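Side-chain contacts in 14-3-3 protein (Cryptosporidium parvum, PDB 3EFZ), which belongs to the 14-3-3 family and so probably binds phosphoserine-containing partner proteins in cell signalling, probably as a dimer of two all-helical subunits: residues L194-I199 with K246-N251; G139-C144 with L179-S184; R126-N131 with I145-D150; N73-I78 with M152-E157. All blocks are in the same frame, centred on the assembly; numbering follows the deposited sequence.

Contact 1 of 4, residues L194-I199 with K246-N251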
loop_
_atom_site.group_PDB
_atom_site.type_symbol
_atom_site.label_atom_id
_atom_site.label_comp_id
_atom_site.label_asym_id
_atom_site.label_seq_id
_atom_site.Cartn_x
_atom_site.Cartn_y
_atom_site.Cartn_z
ATOM N N LEU B 194 -7.881 -2.406 -21.385
ATOM C CA LEU B 194 -8.193 -3.504 -20.489
ATOM C C LEU B 194 -7.809 -4.816 -21.172
ATOM O O LEU B 194 -7.205 -5.690 -20.557
ATOM C CB LEU B 194 -9.685 -3.529 -20.148
ATOM C CG LEU B 194 -10.217 -4.699 -19.304
ATOM C CD1 LEU B 194 -9.579 -4.722 -17.918
ATOM C CD2 LEU B 194 -11.709 -4.614 -19.190
ATOM N N TYR B 195 -8.176 -4.958 -22.438
ATOM C CA TYR B 195 -7.759 -6.132 -23.203
ATOM C C TYR B 195 -6.236 -6.307 -23.195
ATOM O O TYR B 195 -5.743 -7.397 -22.929
ATOM C CB TYR B 195 -8.273 -6.081 -24.641
ATOM C CG TYR B 195 -7.836 -7.286 -25.456
ATOM C CD1 TYR B 195 -8.439 -8.521 -25.272
ATOM C CD2 TYR B 195 -6.806 -7.186 -26.393
ATOM C CE1 TYR B 195 -8.037 -9.634 -26.016
ATOM C CE2 TYR B 195 -6.407 -8.281 -27.144
ATOM C CZ TYR B 195 -7.021 -9.507 -26.947
ATOM O OH TYR B 195 -6.637 -10.605 -27.691
ATOM N N LEU B 196 -5.510 -5.229 -23.462
ATOM C CA LEU B 196 -4.039 -5.273 -23.509
ATOM C C LEU B 196 -3.403 -5.486 -22.141
ATOM O O LEU B 196 -2.369 -6.156 -22.039
ATOM C CB LEU B 196 -3.462 -4.028 -24.188
ATOM C CG LEU B 196 -3.752 -3.881 -25.679
ATOM C CD1 LEU B 196 -3.382 -2.490 -26.110
ATOM C CD2 LEU B 196 -3.023 -4.948 -26.523
ATOM N N ALA B 197 -4.022 -4.944 -21.091
ATOM C CA ALA B 197 -3.540 -5.169 -19.725
ATOM C C ALA B 197 -3.681 -6.637 -19.382
ATOM O O ALA B 197 -2.871 -7.199 -18.633
ATOM C CB ALA B 197 -4.302 -4.307 -18.708
ATOM N N THR B 198 -4.722 -7.256 -19.926
ATOM C CA THR B 198 -4.974 -8.665 -19.689
ATOM C C THR B 198 -3.972 -9.543 -20.428
ATOM O O THR B 198 -3.437 -10.488 -19.847
ATOM C CB THR B 198 -6.437 -9.046 -20.022
ATOM O OG1 THR B 198 -7.320 -8.060 -19.449
ATOM C CG2 THR B 198 -6.775 -10.423 -19.442
ATOM N N ILE B 199 -3.727 -9.219 -21.700
ATOM C CA ILE B 199 -2.669 -9.833 -22.503
ATOM C C ILE B 199 -1.320 -9.779 -21.783
ATOM O O ILE B 199 -0.601 -10.784 -21.731
ATOM C CB ILE B 199 -2.562 -9.144 -23.912
ATOM C CG1 ILE B 199 -3.865 -9.316 -24.721
ATOM C CG2 ILE B 199 -1.299 -9.619 -24.700
ATOM C CD1 ILE B 199 -4.058 -10.703 -25.381
ATOM N N LYS B 246 3.737 -0.221 -25.823
ATOM C CA LYS B 246 5.154 0.061 -25.629
ATOM C C LYS B 246 5.797 -0.990 -24.732
ATOM O O LYS B 246 6.842 -1.540 -25.084
ATOM C CB LYS B 246 5.373 1.465 -25.053
ATOM C CG LYS B 246 6.840 1.887 -25.012
ATOM C CD LYS B 246 7.043 3.217 -24.303
ATOM C CE LYS B 246 8.460 3.745 -24.520
ATOM N NZ LYS B 246 9.524 2.835 -24.003
ATOM N N ILE B 247 5.175 -1.261 -23.584
ATOM C CA ILE B 247 5.666 -2.262 -22.634
ATOM C C ILE B 247 5.783 -3.643 -23.283
ATOM O O ILE B 247 6.777 -4.344 -23.079
ATOM C CB ILE B 247 4.785 -2.343 -21.353
ATOM C CG1 ILE B 247 4.832 -1.020 -20.582
ATOM C CG2 ILE B 247 5.235 -3.505 -20.454
ATOM C CD1 ILE B 247 3.703 -0.836 -19.579
ATOM N N LEU B 248 4.771 -4.016 -24.068
ATOM C CA LEU B 248 4.768 -5.293 -24.784
ATOM C C LEU B 248 5.898 -5.370 -25.813
ATOM O O LEU B 248 6.584 -6.390 -25.914
ATOM C CB LEU B 248 3.403 -5.557 -25.448
ATOM C CG LEU B 248 2.228 -5.960 -24.549
ATOM C CD1 LEU B 248 0.897 -5.697 -25.230
ATOM C CD2 LEU B 248 2.334 -7.414 -24.125
ATOM N N ARG B 249 6.085 -4.287 -26.561
ATOM C CA ARG B 249 7.166 -4.184 -27.544
ATOM C C ARG B 249 8.553 -4.222 -26.905
ATOM O O ARG B 249 9.431 -4.938 -27.385
ATOM C CB ARG B 249 7.022 -2.914 -28.381
ATOM C CG ARG B 249 6.014 -3.032 -29.495
ATOM C CD ARG B 249 6.056 -1.798 -30.388
ATOM N NE ARG B 249 5.409 -2.030 -31.678
ATOM C CZ ARG B 249 4.180 -1.620 -32.000
ATOM N NH1 ARG B 249 3.437 -0.948 -31.124
ATOM N NH2 ARG B 249 3.693 -1.880 -33.211
ATOM N N ASP B 250 8.736 -3.445 -25.839
ATOM C CA ASP B 250 9.995 -3.401 -25.099
ATOM C C ASP B 250 10.397 -4.774 -24.585
ATOM O O ASP B 250 11.575 -5.135 -24.599
ATOM C CB ASP B 250 9.900 -2.430 -23.918
ATOM C CG ASP B 250 9.835 -0.974 -24.351
ATOM O OD1 ASP B 250 9.976 -0.692 -25.561
ATOM O OD2 ASP B 250 9.638 -0.105 -23.472
ATOM N N ASN B 251 9.410 -5.540 -24.133
ATOM C CA ASN B 251 9.679 -6.854 -23.578
ATOM C C ASN B 251 10.041 -7.907 -24.620
ATOM O O ASN B 251 10.919 -8.737 -24.373
ATOM C CB ASN B 251 8.526 -7.313 -22.696
ATOM C CG ASN B 251 8.608 -6.731 -21.313
ATOM O OD1 ASN B 251 9.113 -7.372 -20.400
ATOM N ND2 ASN B 251 8.145 -5.500 -21.153
#
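Leu248 reaches from helix 239-256 to Leu196 and Ile199, which lie one turn apart on helix 193-207. Its CB points at that helix but lies 6.5 Å from Leu196 CD2. CG, set beside the backbone N and anti to the carbonyl carbon (chi1 -74°), carries the chain onward to the fork. There the two methyls part company: CD1 stops 4.2 Å from Leu196 CD2, whereas CD2 faces Ile199 CG2 at 4.3 Å. These are loose van der Waals approaches between buried groups. In the all-helical 14-3-3 fold the two segments run in much the same direction without being sequence neighbours, and helix 213-228 packs against both, Ala220 touching Leu248 while Phe219 and Ala223 touch Ile199. The other branch of Ile199 turns back to its own helix, where CG1 sits 3.6 Å above one face of the Tyr195 ring, toward the rim. One turn on from Leu248, Asn251 ND2 donates to Ile247 O at 2.6 Å, within 8° of its own amide plane. The backbone N of Asn251 reaches the same oxygen from the opposite face of the carbonyl, so two donors grip it.

Contact 2 of 4, residues G139-C144 with L179-S184; sequences GARAFC and LQRERS
Arg141 and Arg181 stretch out from facing helices with their guanidinium planes turned 55° against each other, so the two groups do not stack. Both chains are extended from CG to NE, and the end of Arg181 comes obliquely against the aliphatic stem of Arg141: Arg181 NH1 lies 3.7 Å from both CB and CD of Arg141. The charged ends share a water, which accepts a 2.7 Å bond from Arg181 NH2, in the plane of that guanidinium, and a weak one from Arg141 NH1. An acceptor placed there probably eases the repulsion between the like charges. Helices 138-158 and 161-185 follow one another in the chain and form an antiparallel helical hairpin, part of the 14-3-3 helix array; their local axes pass at 9.0 Å and 163°. Ala142 stands at the narrow point, its methyl against Arg181 CB at 4.0 Å. The same methyl meets the stem and carboxylate of Glu182, with Glu182 OE2 3.8 Å from Ala142 CB. A bend at chi2 (148°) swings that carboxylate nearer, and OE2 is hydrogen-bonded to Thr198 OG1 on helix 193-207. Arg141 is held near its end by Tyr135 O, which accepts from NE.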
loop_
_atom_site.group_PDB
_atom_site.type_symbol
_atom_site.label_atom_id
_atom_site.label_comp_id
_atom_site.label_asym_id
_atom_site.label_seq_id
_atom_site.Cartn_x
_atom_site.Cartn_y
_atom_site.Cartn_z
ATOM N N GLY B 139 -17.393 -5.115 -19.358
ATOM C CA GLY B 139 -16.018 -4.703 -19.090
ATOM C C GLY B 139 -15.617 -4.860 -17.632
ATOM O O GLY B 139 -14.542 -5.368 -17.350
ATOM N N ALA B 140 -16.479 -4.427 -16.710
ATOM C CA ALA B 140 -16.217 -4.538 -15.264
ATOM C C ALA B 140 -16.111 -5.973 -14.748
ATOM O O ALA B 140 -15.353 -6.245 -13.804
ATOM C CB ALA B 140 -17.269 -3.775 -14.473
ATOM N N ARG B 141 -16.897 -6.883 -15.329
ATOM C CA ARG B 141 -16.825 -8.304 -14.958
ATOM C C ARG B 141 -15.510 -8.899 -15.404
ATOM O O ARG B 141 -14.889 -9.639 -14.657
ATOM C CB ARG B 141 -17.992 -9.103 -15.539
ATOM C CG ARG B 141 -19.288 -8.886 -14.813
ATOM C CD ARG B 141 -20.354 -9.844 -15.336
ATOM N NE ARG B 141 -21.675 -9.527 -14.821
ATOM C CZ ARG B 141 -22.773 -10.244 -15.056
ATOM N NH1 ARG B 141 -22.715 -11.363 -15.794
ATOM N NH2 ARG B 141 -23.922 -9.848 -14.542
ATOM N N ALA B 142 -15.087 -8.580 -16.625
ATOM C CA ALA B 142 -13.797 -9.037 -17.134
ATOM C C ALA B 142 -12.671 -8.459 -16.269
ATOM O O ALA B 142 -11.715 -9.154 -15.957
ATOM C CB ALA B 142 -13.625 -8.654 -18.622
ATOM N N PHE B 143 -12.816 -7.197 -15.870
ATOM C CA PHE B 143 -11.860 -6.546 -14.990
ATOM C C PHE B 143 -11.629 -7.345 -13.691
ATOM O O PHE B 143 -10.489 -7.581 -13.306
ATOM C CB PHE B 143 -12.306 -5.104 -14.693
ATOM C CG PHE B 143 -11.407 -4.370 -13.726
ATOM C CD1 PHE B 143 -10.433 -3.498 -14.191
ATOM C CD2 PHE B 143 -11.530 -4.558 -12.350
ATOM C CE1 PHE B 143 -9.596 -2.799 -13.291
ATOM C CE2 PHE B 143 -10.696 -3.874 -11.456
ATOM C CZ PHE B 143 -9.733 -2.997 -11.932
ATOM N N CYS B 144 -12.714 -7.728 -13.013
ATOM C CA CYS B 144 -12.637 -8.528 -11.786
ATOM C C CYS B 144 -12.007 -9.925 -11.979
ATOM O O CYS B 144 -11.282 -10.414 -11.110
ATOM C CB CYS B 144 -14.028 -8.676 -11.173
ATOM S SG CYS B 144 -14.794 -7.134 -10.681
ATOM N N LEU B 179 -10.083 -12.544 -21.129
ATOM C CA LEU B 179 -9.799 -12.307 -22.559
ATOM C C LEU B 179 -10.979 -12.613 -23.489
ATOM O O LEU B 179 -11.284 -11.813 -24.389
ATOM C CB LEU B 179 -8.552 -13.086 -23.020
ATOM C CG LEU B 179 -7.173 -12.627 -22.531
ATOM C CD1 LEU B 179 -6.102 -13.702 -22.797
ATOM C CD2 LEU B 179 -6.774 -11.311 -23.157
ATOM N N GLN B 180 -11.631 -13.761 -23.281
ATOM C CA GLN B 180 -12.804 -14.136 -24.078
ATOM C C GLN B 180 -13.956 -13.137 -23.898
ATOM O O GLN B 180 -14.616 -12.760 -24.874
ATOM C CB GLN B 180 -13.258 -15.577 -23.785
ATOM C CG GLN B 180 -14.565 -16.011 -24.502
ATOM C CD GLN B 180 -14.611 -15.594 -25.977
ATOM O OE1 GLN B 180 -13.799 -16.035 -26.800
ATOM N NE2 GLN B 180 -15.569 -14.733 -26.314
ATOM N N ARG B 181 -14.192 -12.709 -22.663
ATOM C CA ARG B 181 -15.199 -11.681 -22.391
ATOM C C ARG B 181 -14.841 -10.345 -23.051
ATOM O O ARG B 181 -15.699 -9.691 -23.647
ATOM C CB ARG B 181 -15.391 -11.504 -20.886
ATOM C CG ARG B 181 -16.129 -12.634 -20.211
ATOM C CD ARG B 181 -15.939 -12.496 -18.704
ATOM N NE ARG B 181 -16.638 -13.523 -17.935
ATOM C CZ ARG B 181 -17.824 -13.355 -17.352
ATOM N NH1 ARG B 181 -18.506 -12.207 -17.467
ATOM N NH2 ARG B 181 -18.342 -14.356 -16.662
ATOM N N GLU B 182 -13.572 -9.953 -22.968
ATOM C CA GLU B 182 -13.086 -8.760 -23.686
ATOM C C GLU B 182 -13.271 -8.836 -25.211
ATOM O O GLU B 182 -13.721 -7.867 -25.823
ATOM C CB GLU B 182 -11.638 -8.436 -23.300
ATOM C CG GLU B 182 -11.531 -7.996 -21.825
ATOM C CD GLU B 182 -10.224 -8.390 -21.155
ATOM O OE1 GLU B 182 -9.306 -8.859 -21.858
ATOM O OE2 GLU B 182 -10.127 -8.238 -19.918
ATOM N N ARG B 183 -12.937 -9.988 -25.799
ATOM C CA ARG B 183 -13.158 -10.266 -27.230
ATOM C C ARG B 183 -14.629 -10.143 -27.651
ATOM O O ARG B 183 -14.934 -9.613 -28.721
ATOM C CB ARG B 183 -12.622 -11.655 -27.612
ATOM C CG ARG B 183 -11.097 -11.725 -27.771
ATOM C CD ARG B 183 -10.615 -13.089 -28.301
ATOM N NE ARG B 183 -9.915 -13.855 -27.256
ATOM C CZ ARG B 183 -10.363 -14.982 -26.699
ATOM N NH1 ARG B 183 -11.519 -15.512 -27.084
ATOM N NH2 ARG B 183 -9.650 -15.582 -25.750
ATOM N N SER B 184 -15.521 -10.635 -26.794
ATOM C CA SER B 184 -16.966 -10.646 -27.032
ATOM C C SER B 184 -17.626 -9.269 -26.918
ATOM O O SER B 184 -18.490 -8.904 -27.732
ATOM C CB SER B 184 -17.643 -11.566 -26.017
ATOM O OG SER B 184 -17.406 -12.922 -26.314
HETATM O O HOH W 1 -20.892 -13.785 -15.817
#

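Contact 3 of 4, residues R126-N131 with I145-D150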
loop_
_atom_site.group_PDB
_atom_site.type_symbol
_atom_site.label_atom_id
_atom_site.label_comp_id
_atom_site.label_asym_id
_atom_site.label_seq_id
_atom_site.Cartn_x
_atom_site.Cartn_y
_atom_site.Cartn_z
ATOM N N ARG B 126 -12.995 -13.938 -2.707
ATOM C CA ARG B 126 -14.317 -14.180 -2.143
ATOM C C ARG B 126 -15.247 -12.972 -2.295
ATOM O O ARG B 126 -16.407 -13.142 -2.635
ATOM C CB ARG B 126 -14.222 -14.627 -0.681
ATOM C CG ARG B 126 -13.381 -15.916 -0.459
ATOM C CD ARG B 126 -13.685 -16.550 0.917
ATOM N NE ARG B 126 -12.624 -17.427 1.430
ATOM C CZ ARG B 126 -11.587 -17.013 2.174
ATOM N NH1 ARG B 126 -10.675 -17.886 2.602
ATOM N NH2 ARG B 126 -11.449 -15.726 2.499
ATOM N N ILE B 127 -14.736 -11.763 -2.051
ATOM C CA ILE B 127 -15.528 -10.535 -2.220
ATOM C C ILE B 127 -15.915 -10.341 -3.689
ATOM O O ILE B 127 -17.083 -10.065 -3.985
ATOM C CB ILE B 127 -14.813 -9.254 -1.681
ATOM C CG1 ILE B 127 -14.632 -9.341 -0.163
ATOM C CG2 ILE B 127 -15.608 -7.972 -2.049
ATOM C CD1 ILE B 127 -13.612 -8.376 0.358
ATOM N N ILE B 128 -14.955 -10.517 -4.595
ATOM C CA ILE B 128 -15.233 -10.418 -6.028
ATOM C C ILE B 128 -16.324 -11.420 -6.442
ATOM O O ILE B 128 -17.312 -11.031 -7.065
ATOM C CB ILE B 128 -13.956 -10.606 -6.893
ATOM C CG1 ILE B 128 -13.056 -9.384 -6.806
ATOM C CG2 ILE B 128 -14.303 -10.912 -8.380
ATOM C CD1 ILE B 128 -11.747 -9.610 -7.524
ATOM N N ASP B 129 -16.166 -12.690 -6.056
ATOM C CA ASP B 129 -17.122 -13.735 -6.426
ATOM C C ASP B 129 -18.562 -13.513 -5.931
ATOM O O ASP B 129 -19.522 -13.794 -6.673
ATOM C CB ASP B 129 -16.583 -15.108 -6.047
ATOM C CG ASP B 129 -15.532 -15.579 -7.016
ATOM O OD1 ASP B 129 -15.548 -15.096 -8.170
ATOM O OD2 ASP B 129 -14.699 -16.423 -6.643
ATOM N N ASP B 130 -18.699 -12.978 -4.712
ATOM C CA ASP B 130 -20.018 -12.692 -4.130
ATOM C C ASP B 130 -20.722 -11.503 -4.790
ATOM O O ASP B 130 -21.938 -11.355 -4.672
ATOM C CB ASP B 130 -19.913 -12.453 -2.614
ATOM C CG ASP B 130 -19.572 -13.717 -1.835
ATOM O OD1 ASP B 130 -19.916 -14.830 -2.290
ATOM O OD2 ASP B 130 -18.960 -13.594 -0.750
ATOM N N ASN B 131 -19.954 -10.663 -5.484
ATOM C CA ASN B 131 -20.461 -9.418 -6.066
ATOM C C ASN B 131 -20.331 -9.307 -7.577
ATOM O O ASN B 131 -20.802 -8.328 -8.177
ATOM C CB ASN B 131 -19.759 -8.219 -5.415
ATOM C CG ASN B 131 -20.166 -8.024 -3.969
ATOM O OD1 ASN B 131 -21.229 -7.462 -3.693
ATOM N ND2 ASN B 131 -19.325 -8.480 -3.034
ATOM N N ILE B 145 -12.281 -10.557 -13.119
ATOM C CA ILE B 145 -11.772 -11.898 -13.413
ATOM C C ILE B 145 -10.261 -11.857 -13.743
ATOM O O ILE B 145 -9.500 -12.738 -13.313
ATOM C CB ILE B 145 -12.636 -12.567 -14.517
ATOM C CG1 ILE B 145 -14.060 -12.797 -13.986
ATOM C CG2 ILE B 145 -12.008 -13.885 -15.044
ATOM C CD1 ILE B 145 -15.109 -13.059 -15.080
ATOM N N LYS B 146 -9.824 -10.833 -14.478
ATOM C CA LYS B 146 -8.393 -10.608 -14.676
ATOM C C LYS B 146 -7.676 -10.432 -13.321
ATOM O O LYS B 146 -6.595 -10.995 -13.096
ATOM C CB LYS B 146 -8.123 -9.382 -15.564
ATOM C CG LYS B 146 -6.717 -8.862 -15.366
ATOM C CD LYS B 146 -6.433 -7.530 -15.982
ATOM C CE LYS B 146 -5.043 -7.073 -15.577
ATOM N NZ LYS B 146 -5.017 -6.445 -14.243
ATOM N N LEU B 147 -8.304 -9.646 -12.443
ATOM C CA LEU B 147 -7.831 -9.375 -11.100
ATOM C C LEU B 147 -7.651 -10.658 -10.280
ATOM O O LEU B 147 -6.642 -10.822 -9.592
ATOM C CB LEU B 147 -8.837 -8.447 -10.423
ATOM C CG LEU B 147 -8.437 -7.659 -9.197
ATOM C CD1 LEU B 147 -9.211 -6.332 -9.128
ATOM C CD2 LEU B 147 -8.659 -8.527 -7.938
ATOM N N LYS B 148 -8.625 -11.564 -10.360
ATOM C CA LYS B 148 -8.483 -12.897 -9.757
ATOM C C LYS B 148 -7.322 -13.672 -10.384
ATOM O O LYS B 148 -6.633 -14.418 -9.692
ATOM C CB LYS B 148 -9.773 -13.706 -9.873
ATOM C CG LYS B 148 -10.964 -13.147 -9.088
ATOM C CD LYS B 148 -12.033 -14.194 -8.894
ATOM C CE LYS B 148 -12.771 -14.546 -10.209
ATOM N NZ LYS B 148 -13.688 -15.712 -10.043
ATOM N N GLY B 149 -7.138 -13.509 -11.696
ATOM C CA GLY B 149 -5.991 -14.049 -12.415
ATOM C C GLY B 149 -4.673 -13.567 -11.862
ATOM O O GLY B 149 -3.795 -14.392 -11.579
ATOM N N ASP B 150 -4.551 -12.241 -11.679
ATOM C CA ASP B 150 -3.404 -11.617 -11.007
ATOM C C ASP B 150 -3.150 -12.164 -9.605
ATOM O O ASP B 150 -2.014 -12.496 -9.272
ATOM C CB ASP B 150 -3.544 -10.082 -10.918
ATOM C CG ASP B 150 -3.623 -9.406 -12.277
ATOM O OD1 ASP B 150 -3.154 -9.947 -13.293
ATOM O OD2 ASP B 150 -4.155 -8.303 -12.319
#
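Residues 126-131 and 145-150 face each other across Ile128 and Lys148, on local helix axes 10.5 Å apart and 159° from parallel. They belong to helices 100-131 and 138-158, consecutive antiparallel members of the 14-3-3 helical array, joined by a short connection. Ile128 supplies the apolar half of the contact and splits its work between two branches. CG1 leaves beside the backbone N (chi1 -73°) and carries CD1 across to Leu147 CD2, which it meets at 3.3 Å, tighter than usual for two methyls. CD1 also lies 3.9 Å from Lys148 CG, while the other branch, CG2, rests 4.0 Å from Lys148 CD; the two chains slide past one another in opposite senses. The buried stem of Lys148 also touches Phe174 of helix 161-185. At the CG-CD bond the lysine chain bends (chi3 -70°), which carries its ammonium out of the apolar layer to the more exposed Asp129. Asp129 does not aim its CB straight at the opposing helix, but its carboxylate comes nearer and closes a salt bridge at the edge of the contact: Lys148 NZ donates to Asp129 OD1 at 2.7 Å, taking the syn lone pair, on the side of OD2.

Contact 4 of 4, residues N73-I78 with M152-E157; sequences NRVTSI and MRYKAE
Tyr154 sends its ring to helix 63-81 with CG beside the backbone N (chi1 -63°), and Val75 answers with CG1, the branch anti to its own N (chi1 156°). The valine methyl meets the ring at its edge, near the ring plane, 3.6 Å from Tyr154 CD2. Farther along the same edge Thr76 takes over: Tyr154 OH makes a weak hydrogen bond, 3.5 Å long, to Thr76 OG1, and Thr76 CG2 lies 3.9 Å from that hydroxyl oxygen. The firmer partner of Thr76 OG1 is the carbonyl of Arg72, one turn earlier. The side chains of Tyr154 and Arg79 approach to about 3 Å at their nearest atoms, and Arg79 is itself salt-bridged to Glu157. Arg153, next to Tyr154 in sequence, and Arg79 bring their guanidinium groups close together, which fits the anion pocket of 14-3-3 proteins: both are predicted to interact with the phosphoserine of a bound partner.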
loop_
_atom_site.group_PDB
_atom_site.type_symbol
_atom_site.label_atom_id
_atom_site.label_comp_id
_atom_site.label_asym_id
_atom_site.label_seq_id
_atom_site.Cartn_x
_atom_site.Cartn_y
_atom_site.Cartn_z
ATOM N N ASN B 73 -4.734 -3.668 -3.561
ATOM C CA ASN B 73 -3.665 -2.678 -3.656
ATOM C C ASN B 73 -2.646 -2.951 -2.561
ATOM O O ASN B 73 -1.447 -3.004 -2.825
ATOM C CB ASN B 73 -4.209 -1.256 -3.578
ATOM C CG ASN B 73 -4.983 -0.829 -4.834
ATOM O OD1 ASN B 73 -4.902 -1.447 -5.902
ATOM N ND2 ASN B 73 -5.722 0.261 -4.703
ATOM N N ARG B 74 -3.122 -3.167 -1.342
ATOM C CA ARG B 74 -2.252 -3.631 -0.265
ATOM C C ARG B 74 -1.381 -4.841 -0.638
ATOM O O ARG B 74 -0.189 -4.855 -0.360
ATOM C CB ARG B 74 -3.083 -3.956 0.979
ATOM C CG ARG B 74 -2.446 -4.957 1.962
ATOM C CD ARG B 74 -3.006 -4.763 3.375
ATOM N NE ARG B 74 -2.682 -5.878 4.274
ATOM C CZ ARG B 74 -1.664 -5.911 5.130
ATOM N NH1 ARG B 74 -1.497 -6.993 5.890
ATOM N NH2 ARG B 74 -0.825 -4.870 5.251
ATOM N N VAL B 75 -2.016 -5.864 -1.197
ATOM C CA VAL B 75 -1.352 -7.135 -1.566
ATOM C C VAL B 75 -0.274 -6.927 -2.653
ATOM O O VAL B 75 0.773 -7.564 -2.641
ATOM C CB VAL B 75 -2.413 -8.200 -2.027
ATOM C CG1 VAL B 75 -1.798 -9.243 -2.918
ATOM C CG2 VAL B 75 -3.045 -8.866 -0.846
ATOM N N THR B 76 -0.562 -6.029 -3.582
ATOM C CA THR B 76 0.404 -5.564 -4.585
ATOM C C THR B 76 1.570 -4.833 -3.898
ATOM O O THR B 76 2.740 -5.057 -4.246
ATOM C CB THR B 76 -0.289 -4.662 -5.619
ATOM O OG1 THR B 76 -1.417 -5.364 -6.154
ATOM C CG2 THR B 76 0.631 -4.329 -6.784
ATOM N N SER B 77 1.261 -3.989 -2.914
ATOM C CA SER B 77 2.324 -3.328 -2.169
ATOM C C SER B 77 3.138 -4.302 -1.315
ATOM O O SER B 77 4.330 -4.128 -1.214
ATOM C CB SER B 77 1.825 -2.150 -1.334
ATOM O OG SER B 77 1.279 -1.128 -2.176
ATOM N N ILE B 78 2.503 -5.304 -0.703
ATOM C CA ILE B 78 3.236 -6.314 0.082
ATOM C C ILE B 78 4.183 -7.064 -0.863
ATOM O O ILE B 78 5.366 -7.225 -0.576
ATOM C CB ILE B 78 2.288 -7.271 0.847
ATOM C CG1 ILE B 78 1.447 -6.499 1.876
ATOM C CG2 ILE B 78 3.074 -8.346 1.559
ATOM C CD1 ILE B 78 0.237 -7.272 2.369
ATOM N N MET B 152 -4.216 -15.048 -8.271
ATOM C CA MET B 152 -3.740 -16.422 -8.411
ATOM C C MET B 152 -2.244 -16.521 -8.786
ATOM O O MET B 152 -1.513 -17.384 -8.280
ATOM C CB MET B 152 -4.603 -17.186 -9.422
ATOM C CG MET B 152 -5.938 -17.627 -8.862
ATOM S SD MET B 152 -5.758 -18.646 -7.387
ATOM C CE MET B 152 -7.076 -17.947 -6.425
ATOM N N ARG B 153 -1.817 -15.636 -9.692
ATOM C CA ARG B 153 -0.404 -15.520 -10.113
ATOM C C ARG B 153 0.475 -15.174 -8.917
ATOM O O ARG B 153 1.588 -15.704 -8.785
ATOM C CB ARG B 153 -0.244 -14.478 -11.246
ATOM C CG ARG B 153 1.204 -14.130 -11.658
ATOM C CD ARG B 153 1.272 -13.434 -13.047
ATOM N NE ARG B 153 0.476 -12.190 -13.092
ATOM C CZ ARG B 153 0.923 -11.000 -12.700
ATOM N NH1 ARG B 153 2.174 -10.862 -12.258
ATOM N NH2 ARG B 153 0.121 -9.937 -12.753
ATOM N N TYR B 154 -0.031 -14.303 -8.039
ATOM C CA TYR B 154 0.701 -13.950 -6.821
ATOM C C TYR B 154 0.863 -15.137 -5.879
ATOM O O TYR B 154 1.916 -15.289 -5.273
ATOM C CB TYR B 154 0.018 -12.810 -6.061
ATOM C CG TYR B 154 -0.069 -11.467 -6.775
ATOM C CD1 TYR B 154 0.632 -11.194 -7.964
ATOM C CD2 TYR B 154 -0.844 -10.447 -6.224
ATOM C CE1 TYR B 154 0.533 -9.948 -8.579
ATOM C CE2 TYR B 154 -0.937 -9.199 -6.812
ATOM C CZ TYR B 154 -0.266 -8.956 -7.983
ATOM O OH TYR B 154 -0.406 -7.691 -8.503
ATOM N N LYS B 155 -0.185 -15.955 -5.741
ATOM C CA LYS B 155 -0.158 -17.113 -4.825
ATOM C C LYS B 155 0.850 -18.114 -5.367
ATOM O O LYS B 155 1.612 -18.709 -4.609
ATOM C CB LYS B 155 -1.536 -17.796 -4.694
ATOM C CG LYS B 155 -2.675 -16.967 -4.095
ATOM C CD LYS B 155 -3.874 -17.871 -3.775
ATOM C CE LYS B 155 -5.070 -17.069 -3.313
ATOM N NZ LYS B 155 -6.218 -17.928 -2.827
ATOM N N ALA B 156 0.829 -18.274 -6.690
ATOM C CA ALA B 156 1.725 -19.143 -7.450
ATOM C C ALA B 156 3.209 -18.797 -7.278
ATOM O O ALA B 156 4.053 -19.673 -7.395
ATOM C CB ALA B 156 1.345 -19.102 -8.938
ATOM N N GLU B 157 3.520 -17.521 -7.036
ATOM C CA GLU B 157 4.894 -17.067 -6.774
ATOM C C GLU B 157 5.359 -17.461 -5.371
ATOM O O GLU B 157 6.572 -17.491 -5.081
ATOM C CB GLU B 157 5.002 -15.541 -6.925
ATOM C CG GLU B 157 4.632 -14.986 -8.280
ATOM C CD GLU B 157 4.653 -13.448 -8.311
ATOM O OE1 GLU B 157 4.467 -12.821 -7.247
ATOM O OE2 GLU B 157 4.851 -12.865 -9.396
#

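From the N terminus, helix 63-81 opens contact 4, the longer of the two loops that close on helix 138-158. Inside that loop lies contact 3, which opens at 126-131 and closes at 145-150 before contact 4 closes at 152-157. Contact 2 opens at 139-144, within both loops, and closes only at 179-184, so it crosses contacts 3 and 4. Helix 138-158 is thereby tied to helices 63-81, 100-131 and 161-185 at successive levels. Contact 1 comes after all of them and joins helices 193-207 and 239-256 in the C-terminal part. It touches contact 2 through Leu194 packing on Gly139, and contact 3 through Thr198 packing on Lys146.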